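Local coordinates for protein L-amino acid deaminase (Proteus vulgaris, PDB 5HXW) that probably catalyses the FAD-dependent oxidative deamination of L-amino acids, working as a membrane-bound flavoprotein of the bacterium, at residues 313-316 / 317-320; 305-308 / 309-313; 343-346 / 347-350; 53-56 / 57-60; 369-372 / 373-377. All blocks are in the same frame, centred on the assembly; numbering follows the deposited sequence.

Contact 1: residues 313-316 / 317-320. With 16A (cetyl-trimethyl-ammonium), chain J.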
loop_
_atom_site.group_PDB
_atom_site.type_symbol
_atom_site.label_atom_id
_atom_site.label_comp_id
_atom_site.label_asym_id
_atom_site.label_seq_id
_atom_site.Cartn_x
_atom_site.Cartn_y
_atom_site.Cartn_z
ATOM N N TYR A 313 19.755 12.115 2.718
ATOM C CA TYR A 313 19.796 13.547 2.387
ATOM C C TYR A 313 18.744 13.928 1.338
ATOM O O TYR A 313 18.235 15.053 1.339
ATOM C CB TYR A 313 21.205 13.986 1.951
ATOM C CG TYR A 313 21.617 13.597 0.537
ATOM C CD1 TYR A 313 22.215 12.356 0.275
ATOM C CD2 TYR A 313 21.427 14.481 -0.537
ATOM C CE1 TYR A 313 22.595 12.000 -1.015
ATOM C CE2 TYR A 313 21.803 14.134 -1.831
ATOM C CZ TYR A 313 22.386 12.895 -2.066
ATOM O OH TYR A 313 22.761 12.552 -3.346
ATOM N N LYS A 314 18.431 12.974 0.458
ATOM C CA LYS A 314 17.410 13.131 -0.582
ATOM C C LYS A 314 15.987 13.241 -0.017
ATOM O O LYS A 314 15.076 13.695 -0.714
ATOM C CB LYS A 314 17.484 11.971 -1.579
ATOM C CG LYS A 314 18.728 11.958 -2.451
ATOM C CD LYS A 314 18.783 10.688 -3.279
ATOM C CE LYS A 314 20.027 10.643 -4.149
ATOM N NZ LYS A 314 20.096 9.367 -4.911
ATOM N N TYR A 315 15.816 12.829 1.239
ATOM C CA TYR A 315 14.518 12.829 1.922
ATOM C C TYR A 315 14.294 14.079 2.777
ATOM O O TYR A 315 13.257 14.204 3.433
ATOM C CB TYR A 315 14.381 11.578 2.797
ATOM C CG TYR A 315 14.212 10.281 2.038
ATOM C CD1 TYR A 315 15.298 9.669 1.400
ATOM C CD2 TYR A 315 12.969 9.647 1.980
ATOM C CE1 TYR A 315 15.145 8.474 0.711
ATOM C CE2 TYR A 315 12.807 8.448 1.293
ATOM C CZ TYR A 315 13.898 7.866 0.662
ATOM O OH TYR A 315 13.749 6.679 -0.018
ATOM N N LEU A 316 15.267 14.991 2.767
ATOM C CA LEU A 316 15.209 16.226 3.563
ATOM C C LEU A 316 14.106 17.240 3.184
ATOM O O LEU A 316 13.553 17.879 4.088
ATOM C CB LEU A 316 16.585 16.909 3.644
ATOM C CG LEU A 316 17.675 16.271 4.518
ATOM C CD1 LEU A 316 19.039 16.855 4.174
ATOM C CD2 LEU A 316 17.387 16.430 6.006
ATOM N N PRO A 317 13.779 17.394 1.866
ATOM C CA PRO A 317 12.638 18.252 1.485
ATOM C C PRO A 317 11.255 17.786 1.967
ATOM O O PRO A 317 10.287 18.548 1.863
ATOM C CB PRO A 317 12.684 18.234 -0.049
ATOM C CG PRO A 317 14.109 17.977 -0.371
ATOM C CD PRO A 317 14.541 16.986 0.666
ATOM N N LEU A 318 11.162 16.552 2.463
ATOM C CA LEU A 318 9.936 16.062 3.099
ATOM C C LEU A 318 9.833 16.549 4.546
ATOM O O LEU A 318 8.735 16.831 5.024
ATOM C CB LEU A 318 9.824 14.533 3.013
ATOM C CG LEU A 318 9.694 13.864 1.634
ATOM C CD1 LEU A 318 9.905 12.365 1.769
ATOM C CD2 LEU A 318 8.363 14.147 0.948
ATOM N N LEU A 319 10.975 16.674 5.225
ATOM C CA LEU A 319 11.026 17.263 6.571
ATOM C C LEU A 319 10.812 18.788 6.573
ATOM O O LEU A 319 10.744 19.409 7.642
ATOM C CB LEU A 319 12.341 16.905 7.286
ATOM C CG LEU A 319 12.804 15.456 7.508
ATOM C CD1 LEU A 319 14.012 15.453 8.434
ATOM C CD2 LEU A 319 11.715 14.548 8.065
ATOM N N ALA A 320 10.703 19.372 5.374
ATOM C CA ALA A 320 10.481 20.812 5.188
ATOM C C ALA A 320 9.076 21.264 5.598
ATOM O O ALA A 320 8.940 22.255 6.328
ATOM C CB ALA A 320 10.786 21.226 3.753
HETATM C C1 16A J . 17.751 12.534 7.386
HETATM C C2 16A J . 17.036 11.220 7.162
HETATM C C3 16A J . 15.652 11.449 6.567
HETATM C C4 16A J . 14.863 10.147 6.513
HETATM C C5 16A J . 13.365 10.412 6.463
HETATM C C6 16A J . 12.656 9.330 5.661
HETATM C C7 16A J . 11.202 9.703 5.399
HETATM C C8 16A J . 10.332 8.455 5.323
HETATM C C9 16A J . 9.206 8.649 4.316
HETATM C C10 16A J . 7.845 8.658 5.006
HETATM C C11 16A J . 6.906 9.675 4.371
HETATM C C12 16A J . 5.859 8.985 3.501
HETATM C C13 16A J . 4.446 9.259 4.002
HETATM C C14 16A J . 3.451 8.298 3.358
HETATM C C15 16A J . 2.425 7.804 4.373
HETATM C C16 16A J . 1.069 7.555 3.697
HETATM N N1 16A J . 0.207 6.492 4.277
HETATM C C17 16A J . -1.073 6.519 3.560
HETATM C C18 16A J . 0.767 5.147 4.093
HETATM C C19 16A J . -0.089 6.713 5.703
#
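Tyr315 lays the CD2 side of its ring against the CD1 methyl of Leu318, three residues on, with 4.1 Å between the Tyr315 CD2 and Leu318 CD1 atoms. The methyl arrives at a slant to the ring. The same ring carbon meets the cetyl-trimethyl-ammonium tail, Tyr315 CD2 lying 3.7 Å from its C6 atom, so that one atom touches both protein and detergent. Matching first torsions, -71° in Tyr315 and -64° in Leu318, turn each CG away from its own carbonyl carbon and send both side chains off the same side of the turn, where CD2 and CD1 meet. The backbone itself coils through successive turns. Leu318 N donates to Tyr315 O at 3.3 Å, standing well above the carbonyl plane. A weak bond of 3.1 Å follows from Leu319 N to Leu316 O. Pro317 has no N-H to give; its ring instead rests on the preceding residue, with Leu316 CB 3.6 Å from Pro317 CD. At the surface the branches of Leu316 and Leu319 approach loosely, and Leu316 CD2 comes within 4.1 Å of the terminal C1 of the detergent. These turns form part of the loop between helix 308-311 and strand 326-329. It is anchored where the Tyr315 hydroxyl hydrogen-bonds Ile396 O, at the end of strand 386-396, while in the following loop Pro398 packs against Tyr315 and Glu400 against Leu318.

Contact 2: residues 305-308 / 309-313. With 16A (cetyl-trimethyl-ammonium), chain J.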
loop_
_atom_site.group_PDB
_atom_site.type_symbol
_atom_site.label_atom_id
_atom_site.label_comp_id
_atom_site.label_asym_id
_atom_site.label_seq_id
_atom_site.Cartn_x
_atom_site.Cartn_y
_atom_site.Cartn_z
ATOM N N VAL A 305 18.247 3.702 9.593
ATOM C CA VAL A 305 18.913 2.501 9.068
ATOM C C VAL A 305 20.282 2.867 8.476
ATOM O O VAL A 305 20.664 4.042 8.488
ATOM C CB VAL A 305 18.034 1.727 8.047
ATOM C CG1 VAL A 305 16.873 1.035 8.751
ATOM C CG2 VAL A 305 17.544 2.631 6.917
ATOM N N LYS A 306 21.019 1.871 7.975
ATOM C CA LYS A 306 22.338 2.103 7.367
ATOM C C LYS A 306 22.219 2.964 6.103
ATOM O O LYS A 306 23.094 3.782 5.819
ATOM C CB LYS A 306 23.084 0.780 7.098
ATOM C CG LYS A 306 22.577 -0.047 5.920
ATOM C CD LYS A 306 23.232 -1.415 5.843
ATOM C CE LYS A 306 22.510 -2.275 4.821
ATOM N NZ LYS A 306 22.772 -3.730 4.990
ATOM N N GLU A 307 21.107 2.788 5.388
ATOM C CA GLU A 307 20.801 3.513 4.156
ATOM C C GLU A 307 20.559 5.007 4.374
ATOM O O GLU A 307 20.718 5.801 3.440
ATOM C CB GLU A 307 19.591 2.891 3.462
ATOM C CG GLU A 307 19.871 1.576 2.750
ATOM C CD GLU A 307 19.725 0.332 3.622
ATOM O OE1 GLU A 307 19.339 0.431 4.812
ATOM O OE2 GLU A 307 19.997 -0.772 3.099
ATOM N N SER A 308 20.181 5.377 5.603
ATOM C CA SER A 308 19.945 6.776 5.984
ATOM C C SER A 308 21.186 7.639 5.783
ATOM O O SER A 308 21.079 8.798 5.391
ATOM C CB SER A 308 19.498 6.880 7.441
ATOM O OG SER A 308 18.516 5.910 7.751
ATOM N N PHE A 309 22.353 7.064 6.057
ATOM C CA PHE A 309 23.624 7.771 5.934
ATOM C C PHE A 309 24.080 7.945 4.479
ATOM O O PHE A 309 24.883 8.831 4.189
ATOM C CB PHE A 309 24.709 7.063 6.756
ATOM C CG PHE A 309 24.399 6.969 8.227
ATOM C CD1 PHE A 309 24.671 8.038 9.083
ATOM C CD2 PHE A 309 23.844 5.804 8.765
ATOM C CE1 PHE A 309 24.390 7.950 10.444
ATOM C CE2 PHE A 309 23.560 5.711 10.123
ATOM C CZ PHE A 309 23.833 6.785 10.964
ATOM N N THR A 310 23.555 7.108 3.581
ATOM C CA THR A 310 23.936 7.105 2.167
ATOM C C THR A 310 23.094 8.077 1.333
ATOM O O THR A 310 23.649 8.943 0.649
ATOM C CB THR A 310 23.880 5.680 1.561
ATOM O OG1 THR A 310 24.635 4.775 2.380
ATOM C CG2 THR A 310 24.441 5.652 0.136
ATOM N N TYR A 311 21.768 7.923 1.387
ATOM C CA TYR A 311 20.854 8.719 0.561
ATOM C C TYR A 311 19.659 9.319 1.313
ATOM O O TYR A 311 18.675 9.742 0.699
ATOM C CB TYR A 311 20.398 7.928 -0.681
ATOM C CG TYR A 311 19.678 6.627 -0.400
ATOM C CD1 TYR A 311 18.297 6.603 -0.147
ATOM C CD2 TYR A 311 20.369 5.408 -0.413
ATOM C CE1 TYR A 311 17.633 5.410 0.105
ATOM C CE2 TYR A 311 19.711 4.207 -0.166
ATOM C CZ TYR A 311 18.346 4.215 0.092
ATOM O OH TYR A 311 17.689 3.034 0.336
ATOM N N GLY A 312 19.764 9.373 2.638
ATOM C CA GLY A 312 18.767 10.029 3.482
ATOM C C GLY A 312 18.706 11.535 3.311
ATOM O O GLY A 312 17.719 12.163 3.713
ATOM N N TYR A 313 19.755 12.115 2.718
ATOM C CA TYR A 313 19.796 13.547 2.387
ATOM C C TYR A 313 18.744 13.928 1.338
ATOM O O TYR A 313 18.235 15.053 1.339
ATOM C CB TYR A 313 21.205 13.986 1.951
ATOM C CG TYR A 313 21.617 13.597 0.537
ATOM C CD1 TYR A 313 22.215 12.356 0.275
ATOM C CD2 TYR A 313 21.427 14.481 -0.537
ATOM C CE1 TYR A 313 22.595 12.000 -1.015
ATOM C CE2 TYR A 313 21.803 14.134 -1.831
ATOM C CZ TYR A 313 22.386 12.895 -2.066
ATOM O OH TYR A 313 22.761 12.552 -3.346
HETATM C C1 16A J . 17.751 12.534 7.386
HETATM C C2 16A J . 17.036 11.220 7.162
HETATM C C3 16A J . 15.652 11.449 6.567
HETATM C C4 16A J . 14.863 10.147 6.513
HETATM C C5 16A J . 13.365 10.412 6.463
HETATM C C6 16A J . 12.656 9.330 5.661
HETATM C C7 16A J . 11.202 9.703 5.399
HETATM C C8 16A J . 10.332 8.455 5.323
HETATM C C9 16A J . 9.206 8.649 4.316
HETATM C C10 16A J . 7.845 8.658 5.006
HETATM C C11 16A J . 6.906 9.675 4.371
HETATM C C12 16A J . 5.859 8.985 3.501
HETATM C C13 16A J . 4.446 9.259 4.002
HETATM C C14 16A J . 3.451 8.298 3.358
HETATM C C15 16A J . 2.425 7.804 4.373
HETATM C C16 16A J . 1.069 7.555 3.697
HETATM N N1 16A J . 0.207 6.492 4.277
HETATM C C17 16A J . -1.073 6.519 3.560
HETATM C C18 16A J . 0.767 5.147 4.093
HETATM C C19 16A J . -0.089 6.713 5.703
HETATM O O HOH W 1 25.575 3.938 4.603
#
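The short helix 308-311 opens from a tight turn, and its first coil is held where Glu307 meets Thr310 and Tyr311. Glu307 O accepts two backbone bonds, each 3.1 Å long: Tyr311 N approaches almost head-on, with an N-H...O angle of 175°, whereas Thr310 N stands above the carbonyl plane. The side chains of Glu307 and Tyr311 run alongside each other in the same direction, Glu307 CG reaching to 3.6 Å from Tyr311 OH. A first torsion of 59° folds the Tyr311 ring between its backbone N and carbonyl carbon, which sets one ring face over Glu307 O. The polar ends find partners elsewhere in the chain: Glu307 OE2 in a salt bridge with Arg244, Tyr311 OH on the carbonyl of Thr256. A type I beta turn from Val305 to Ser308 leads from strand 293-303 into helix 308-311. Ser308 OG reaches back across that turn to accept from Val305 N at 2.9 Å. Lys306 O lies at the edge of the Phe309 ring, and a water joins it to Thr310 OG1, 2.8 Å from Lys306 O and 2.6 Å from Thr310 OG1. Beyond the coil, Gly312 N makes a weak bond to Ser308 O, and Gly312 O approaches the C3 atom of the cetyl-trimethyl-ammonium tail at 3.6 Å.

Contact 3: residues 343-346 / 347-350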
loop_
_atom_site.group_PDB
_atom_site.type_symbol
_atom_site.label_atom_id
_atom_site.label_comp_id
_atom_site.label_asym_id
_atom_site.label_seq_id
_atom_site.Cartn_x
_atom_site.Cartn_y
_atom_site.Cartn_z
ATOM N N HIS A 343 24.883 -9.039 0.304
ATOM C CA HIS A 343 25.064 -10.138 -0.646
ATOM C C HIS A 343 25.050 -11.505 0.024
ATOM O O HIS A 343 25.571 -11.677 1.128
ATOM C CB HIS A 343 26.344 -9.955 -1.460
ATOM C CG HIS A 343 26.202 -8.959 -2.566
ATOM N ND1 HIS A 343 26.377 -7.604 -2.373
ATOM C CD2 HIS A 343 25.873 -9.114 -3.869
ATOM C CE1 HIS A 343 26.173 -6.970 -3.512
ATOM N NE2 HIS A 343 25.867 -7.863 -4.437
ATOM N N TRP A 344 24.430 -12.465 -0.661
ATOM C CA TRP A 344 24.342 -13.848 -0.202
ATOM C C TRP A 344 24.254 -14.813 -1.380
ATOM O O TRP A 344 23.697 -14.480 -2.434
ATOM C CB TRP A 344 23.149 -14.045 0.741
ATOM C CG TRP A 344 21.823 -13.660 0.141
ATOM C CD1 TRP A 344 20.949 -14.482 -0.517
ATOM C CD2 TRP A 344 21.224 -12.356 0.140
ATOM N NE1 TRP A 344 19.847 -13.773 -0.925
ATOM C CE2 TRP A 344 19.985 -12.467 -0.535
ATOM C CE3 TRP A 344 21.613 -11.103 0.646
ATOM C CZ2 TRP A 344 19.127 -11.372 -0.720
ATOM C CZ3 TRP A 344 20.758 -10.009 0.461
ATOM C CH2 TRP A 344 19.527 -10.157 -0.215
ATOM N N ASN A 345 24.821 -16.002 -1.188
ATOM C CA ASN A 345 24.733 -17.087 -2.156
ATOM C C ASN A 345 23.339 -17.700 -2.145
ATOM O O ASN A 345 22.688 -17.765 -1.098
ATOM C CB ASN A 345 25.791 -18.146 -1.858
ATOM C CG ASN A 345 27.205 -17.611 -1.994
ATOM O OD1 ASN A 345 27.665 -17.304 -3.096
ATOM N ND2 ASN A 345 27.905 -17.499 -0.868
ATOM N N LEU A 346 22.886 -18.147 -3.315
ATOM C CA LEU A 346 21.516 -18.641 -3.480
ATOM C C LEU A 346 21.285 -20.040 -2.887
ATOM O O LEU A 346 20.145 -20.502 -2.799
ATOM C CB LEU A 346 21.079 -18.566 -4.955
ATOM C CG LEU A 346 21.201 -17.227 -5.708
ATOM C CD1 LEU A 346 20.735 -17.372 -7.150
ATOM C CD2 LEU A 346 20.451 -16.089 -5.028
ATOM N N ASP A 347 22.367 -20.694 -2.472
ATOM C CA ASP A 347 22.298 -21.994 -1.804
ATOM C C ASP A 347 22.352 -21.876 -0.272
ATOM O O ASP A 347 22.325 -22.892 0.432
ATOM C CB ASP A 347 23.400 -22.930 -2.327
ATOM C CG ASP A 347 24.804 -22.393 -2.078
ATOM O OD1 ASP A 347 25.131 -21.300 -2.590
ATOM O OD2 ASP A 347 25.585 -23.075 -1.380
ATOM N N GLU A 348 22.423 -20.643 0.232
ATOM C CA GLU A 348 22.449 -20.389 1.678
ATOM C C GLU A 348 21.296 -19.497 2.168
ATOM O O GLU A 348 20.588 -18.878 1.363
ATOM C CB GLU A 348 23.821 -19.859 2.134
ATOM C CG GLU A 348 24.206 -18.472 1.627
ATOM C CD GLU A 348 25.554 -17.994 2.146
ATOM O OE1 GLU A 348 25.619 -16.838 2.618
ATOM O OE2 GLU A 348 26.546 -18.762 2.083
ATOM N N VAL A 349 21.132 -19.448 3.493
ATOM C CA VAL A 349 20.021 -18.765 4.166
ATOM C C VAL A 349 20.056 -17.247 3.935
ATOM O O VAL A 349 20.999 -16.562 4.343
ATOM C CB VAL A 349 19.971 -19.128 5.677
ATOM C CG1 VAL A 349 18.912 -18.321 6.419
ATOM C CG2 VAL A 349 19.716 -20.619 5.862
ATOM N N SER A 350 19.014 -16.751 3.264
ATOM C CA SER A 350 18.871 -15.337 2.905
ATOM C C SER A 350 18.267 -14.540 4.065
ATOM O O SER A 350 17.669 -15.141 4.963
ATOM C CB SER A 350 18.001 -15.203 1.649
ATOM O OG SER A 350 16.687 -15.679 1.874
#
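Trp344 turns one face of its indole toward Ser350, whose CB sits over the five-membered ring in a CH-pi contact, 3.9 Å from the Trp344 ring centroid and 30° off its normal. Within this pair the nearest atoms are Trp344 NE1 and Ser350 CB, 3.5 Å apart, although the NE1 hydrogen itself is given to Arg211 O. Asn345 and Glu348 meet differently: their side chains pass at a slant and the amide and carboxylate planes stand 81° apart. Asn345 ND2 points almost straight at Glu348 OE2, yet at 3.5 Å the bond is weak. These two residues are also the ends of a type I beta turn, closed by Glu348 N donating to Asn345 O at 3.2 Å, and Asp347 curls inward to bring OD1 near Asn345 CB. The turn lies between helices 332-339 and 351-354. Ser350 is the N-cap residue of the latter, its hydroxyl bonded to Glu353, and Leu346 packs on Glu214 of strand 210-216.

Contact 4: residues 53-56 / 57-60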
loop_
_atom_site.group_PDB
_atom_site.type_symbol
_atom_site.label_atom_id
_atom_site.label_comp_id
_atom_site.label_asym_id
_atom_site.label_seq_id
_atom_site.Cartn_x
_atom_site.Cartn_y
_atom_site.Cartn_z
ATOM N N ALA A 53 -0.461 -10.629 -10.879
ATOM C CA ALA A 53 -0.722 -12.024 -11.233
ATOM C C ALA A 53 -2.037 -12.187 -12.001
ATOM O O ALA A 53 -2.075 -12.867 -13.033
ATOM C CB ALA A 53 -0.723 -12.892 -9.986
ATOM N N ILE A 54 -3.094 -11.545 -11.499
ATOM C CA ILE A 54 -4.434 -11.601 -12.093
ATOM C C ILE A 54 -4.405 -11.018 -13.510
ATOM O O ILE A 54 -4.870 -11.661 -14.462
ATOM C CB ILE A 54 -5.484 -10.911 -11.177
ATOM C CG1 ILE A 54 -5.732 -11.769 -9.926
ATOM C CG2 ILE A 54 -6.799 -10.654 -11.912
ATOM C CD1 ILE A 54 -6.231 -11.005 -8.714
ATOM N N ASN A 55 -3.824 -9.823 -13.634
ATOM C CA ASN A 55 -3.675 -9.127 -14.910
ATOM C C ASN A 55 -2.937 -9.950 -15.976
ATOM O O ASN A 55 -3.306 -9.930 -17.161
ATOM C CB ASN A 55 -2.978 -7.787 -14.686
ATOM C CG ASN A 55 -3.193 -6.823 -15.832
ATOM O OD1 ASN A 55 -2.498 -6.878 -16.851
ATOM N ND2 ASN A 55 -4.159 -5.930 -15.672
ATOM N N LEU A 56 -1.911 -10.681 -15.536
ATOM C CA LEU A 56 -1.120 -11.547 -16.410
ATOM C C LEU A 56 -1.902 -12.769 -16.909
ATOM O O LEU A 56 -1.799 -13.130 -18.085
ATOM C CB LEU A 56 0.189 -11.964 -15.723
ATOM C CG LEU A 56 1.274 -10.893 -15.519
ATOM C CD1 LEU A 56 2.282 -11.343 -14.470
ATOM C CD2 LEU A 56 1.978 -10.514 -16.815
ATOM N N VAL A 57 -2.681 -13.382 -16.011
ATOM C CA VAL A 57 -3.558 -14.525 -16.330
ATOM C C VAL A 57 -4.612 -14.147 -17.382
ATOM O O VAL A 57 -4.854 -14.911 -18.324
ATOM C CB VAL A 57 -4.189 -15.143 -15.048
ATOM C CG1 VAL A 57 -5.325 -16.105 -15.367
ATOM C CG2 VAL A 57 -3.130 -15.870 -14.236
ATOM N N GLU A 58 -5.202 -12.960 -17.222
ATOM C CA GLU A 58 -6.144 -12.382 -18.195
ATOM C C GLU A 58 -5.549 -12.218 -19.600
ATOM O O GLU A 58 -6.273 -12.304 -20.593
ATOM C CB GLU A 58 -6.677 -11.041 -17.689
ATOM C CG GLU A 58 -7.899 -11.160 -16.789
ATOM C CD GLU A 58 -8.026 -10.032 -15.774
ATOM O OE1 GLU A 58 -7.223 -9.070 -15.808
ATOM O OE2 GLU A 58 -8.938 -10.111 -14.925
ATOM N N ARG A 59 -4.236 -11.988 -19.662
ATOM C CA ARG A 59 -3.483 -11.932 -20.920
ATOM C C ARG A 59 -3.070 -13.319 -21.438
ATOM O O ARG A 59 -2.591 -13.443 -22.572
ATOM C CB ARG A 59 -2.254 -11.032 -20.769
ATOM C CG ARG A 59 -2.570 -9.553 -20.618
ATOM C CD ARG A 59 -1.405 -8.832 -19.971
ATOM N NE ARG A 59 -1.756 -7.487 -19.523
ATOM C CZ ARG A 59 -1.237 -6.359 -20.004
ATOM N NH1 ARG A 59 -0.322 -6.381 -20.968
ATOM N NH2 ARG A 59 -1.636 -5.195 -19.509
ATOM N N GLY A 60 -3.245 -14.347 -20.607
ATOM C CA GLY A 60 -3.023 -15.738 -21.017
ATOM C C GLY A 60 -1.795 -16.441 -20.459
ATOM O O GLY A 60 -1.479 -17.556 -20.884
#
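A first torsion of -161° puts CG of Asn55 opposite its backbone N, and a second of -83° then turns OD1 toward Arg59, whose chain, stretched from CG to NE, comes to meet it. Asn55 OD1 takes two donors from that one guanidinium: Arg59 NE at 2.8 Å and, more weakly, Arg59 NH2 at 3.3 Å. The amide oxygen is tilted out of the guanidinium plane, and the two flat groups are inclined at 43°. Arg59 NH2 also forms a salt bridge with Asp435 of helix 422-438, so the arginine links both helices. One residue earlier along the helix, Ile54 and Glu58 run side by side, Ile54 CG2 lying 3.7 Å from Glu58 OE2, whose charge is paired with Lys109. Helix 47-58 is the crossover of the beta-alpha-beta unit between strands 40-43 and 63-66, in keeping with a Rossmann-type FAD-binding fold, and Ala53, Leu56 and Val57 press on Val63. Its last regular bonds run from Val57 N to Ala53 O and from Glu58 N to Ile54 O, both 3.1 Å. A Schellman motif ends the helix: Gly60, with positive phi, returns its N-H to Val57 O at 2.8 Å, while Arg59 N bonds weakly to Asn55 O.

Contact 5: residues 369-372 / 373-377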
loop_
_atom_site.group_PDB
_atom_site.type_symbol
_atom_site.label_atom_id
_atom_site.label_comp_id
_atom_site.label_asym_id
_atom_site.label_seq_id
_atom_site.Cartn_x
_atom_site.Cartn_y
_atom_site.Cartn_z
ATOM N N ALA A 369 -3.536 8.361 23.351
ATOM C CA ALA A 369 -3.741 9.813 23.295
ATOM C C ALA A 369 -4.566 10.231 22.075
ATOM O O ALA A 369 -5.411 11.124 22.169
ATOM C CB ALA A 369 -2.404 10.542 23.316
ATOM N N SER A 370 -4.318 9.565 20.945
ATOM C CA SER A 370 -5.049 9.773 19.694
ATOM C C SER A 370 -6.534 9.401 19.829
ATOM O O SER A 370 -7.410 10.130 19.347
ATOM C CB SER A 370 -4.396 8.957 18.577
ATOM O OG SER A 370 -4.801 9.410 17.302
ATOM N N LEU A 371 -6.797 8.275 20.497
ATOM C CA LEU A 371 -8.154 7.783 20.762
ATOM C C LEU A 371 -8.931 8.693 21.724
ATOM O O LEU A 371 -10.139 8.884 21.555
ATOM C CB LEU A 371 -8.103 6.337 21.287
ATOM C CG LEU A 371 -9.367 5.553 21.674
ATOM C CD1 LEU A 371 -10.327 5.342 20.507
ATOM C CD2 LEU A 371 -8.980 4.218 22.295
ATOM N N GLU A 372 -8.229 9.243 22.717
ATOM C CA GLU A 372 -8.807 10.190 23.680
ATOM C C GLU A 372 -9.209 11.522 23.035
ATOM O O GLU A 372 -10.214 12.125 23.427
ATOM C CB GLU A 372 -7.853 10.427 24.860
ATOM C CG GLU A 372 -7.762 9.267 25.848
ATOM C CD GLU A 372 -9.018 9.082 26.691
ATOM O OE1 GLU A 372 -9.355 9.988 27.489
ATOM O OE2 GLU A 372 -9.665 8.020 26.566
ATOM N N LYS A 373 -8.423 11.967 22.051
ATOM C CA LYS A 373 -8.757 13.142 21.236
ATOM C C LYS A 373 -10.004 12.899 20.383
ATOM O O LYS A 373 -10.873 13.770 20.294
ATOM C CB LYS A 373 -7.575 13.556 20.355
ATOM C CG LYS A 373 -6.615 14.524 21.018
ATOM C CD LYS A 373 -5.529 14.979 20.056
ATOM C CE LYS A 373 -4.635 16.029 20.700
ATOM N NZ LYS A 373 -3.464 16.380 19.849
ATOM N N LEU A 374 -10.075 11.712 19.773
ATOM C CA LEU A 374 -11.226 11.259 18.981
ATOM C C LEU A 374 -12.518 11.220 19.799
ATOM O O LEU A 374 -13.566 11.659 19.326
ATOM C CB LEU A 374 -10.944 9.878 18.366
ATOM C CG LEU A 374 -12.075 9.097 17.678
ATOM C CD1 LEU A 374 -12.476 9.756 16.370
ATOM C CD2 LEU A 374 -11.687 7.645 17.448
ATOM N N LYS A 375 -12.425 10.691 21.017
ATOM C CA LYS A 375 -13.556 10.609 21.940
ATOM C C LYS A 375 -14.023 11.988 22.418
ATOM O O LYS A 375 -15.212 12.183 22.668
ATOM C CB LYS A 375 -13.215 9.708 23.129
ATOM C CG LYS A 375 -13.225 8.221 22.806
ATOM C CD LYS A 375 -12.564 7.410 23.907
ATOM C CE LYS A 375 -12.639 5.923 23.610
ATOM N NZ LYS A 375 -11.757 5.135 24.512
ATOM N N ALA A 376 -13.087 12.932 22.535
ATOM C CA ALA A 376 -13.397 14.320 22.898
ATOM C C ALA A 376 -14.146 15.062 21.787
ATOM O O ALA A 376 -15.045 15.862 22.071
ATOM C CB ALA A 376 -12.133 15.071 23.289
ATOM N N GLU A 377 -13.777 14.787 20.533
ATOM C CA GLU A 377 -14.419 15.406 19.372
ATOM C C GLU A 377 -15.738 14.715 19.010
ATOM O O GLU A 377 -16.745 15.388 18.755
ATOM C CB GLU A 377 -13.458 15.452 18.170
ATOM C CG GLU A 377 -13.955 16.242 16.957
ATOM C CD GLU A 377 -14.349 17.681 17.269
ATOM O OE1 GLU A 377 -13.589 18.384 17.972
ATOM O OE2 GLU A 377 -15.424 18.115 16.803
#
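Leu371 meets Leu374 and Lys375 on the last turns of helix 364-377, an amphipathic helix with one flank set against a beta sheet. Apolar contact comes first: Leu371 CD1 and Leu374 CD2 touch methyl to methyl at 4.1 Å, both chains having CG swung away from the backbone N, Leu371 with chi1 179°. This pair faces the sheet, Leu371 on Gln264 and Ile266 of strand 257-266 and Leu374 on Ile266, Ile283 and Phe285. Backbone bonding forms the second group, an unbroken ladder of i to i+4 bonds: Lys373 N to Ala369 O, Leu374 N to Ser370 O, Lys375 N to Leu371 O at 3.0 Å and Ala376 N to Glu372 O at 3.1 Å. At the end of the ladder Glu377 ties the helix to the neighbouring loop, its carboxylate bonded to Thr170 and Trp172. Charge makes the third group. Glu372, bent at its second torsion, carries OE2 toward Lys375, but the 4.1 Å from Glu372 OE2 to Lys375 NZ exceeds a salt bridge, leaving an attraction that is probably modest. Apart from this charge pair, the extended lysine chain makes van der Waals contact as it slants across Leu371, bringing Lys375 CE to 3.8 Å from Leu371 CG and Lys375 NZ to 3.7 Å from Leu371 CD2.

In the fold
Taken from the N terminus, the five local contacts follow one another, contacts 2 and 1 overlapping at Tyr313; none nests in or crosses another. Contact 4 comes first, finishing the helix of the beta-alpha-beta unit beside the nucleotide-binding sheet. Far along the chain, contact 2 turns out of strand 293-303 into helix 308-311 and passes directly into contact 1, whose turns lead on toward strand 326-329; both touch the same detergent molecule. Contact 3 then reverses the chain between helices 332-339 and 351-354, with nearest atoms about 7 Å from contact 2. Contact 5 closes the series on helix 364-377, its centre about 45 Å from that of contact 4 and opposite it across the chain's centre.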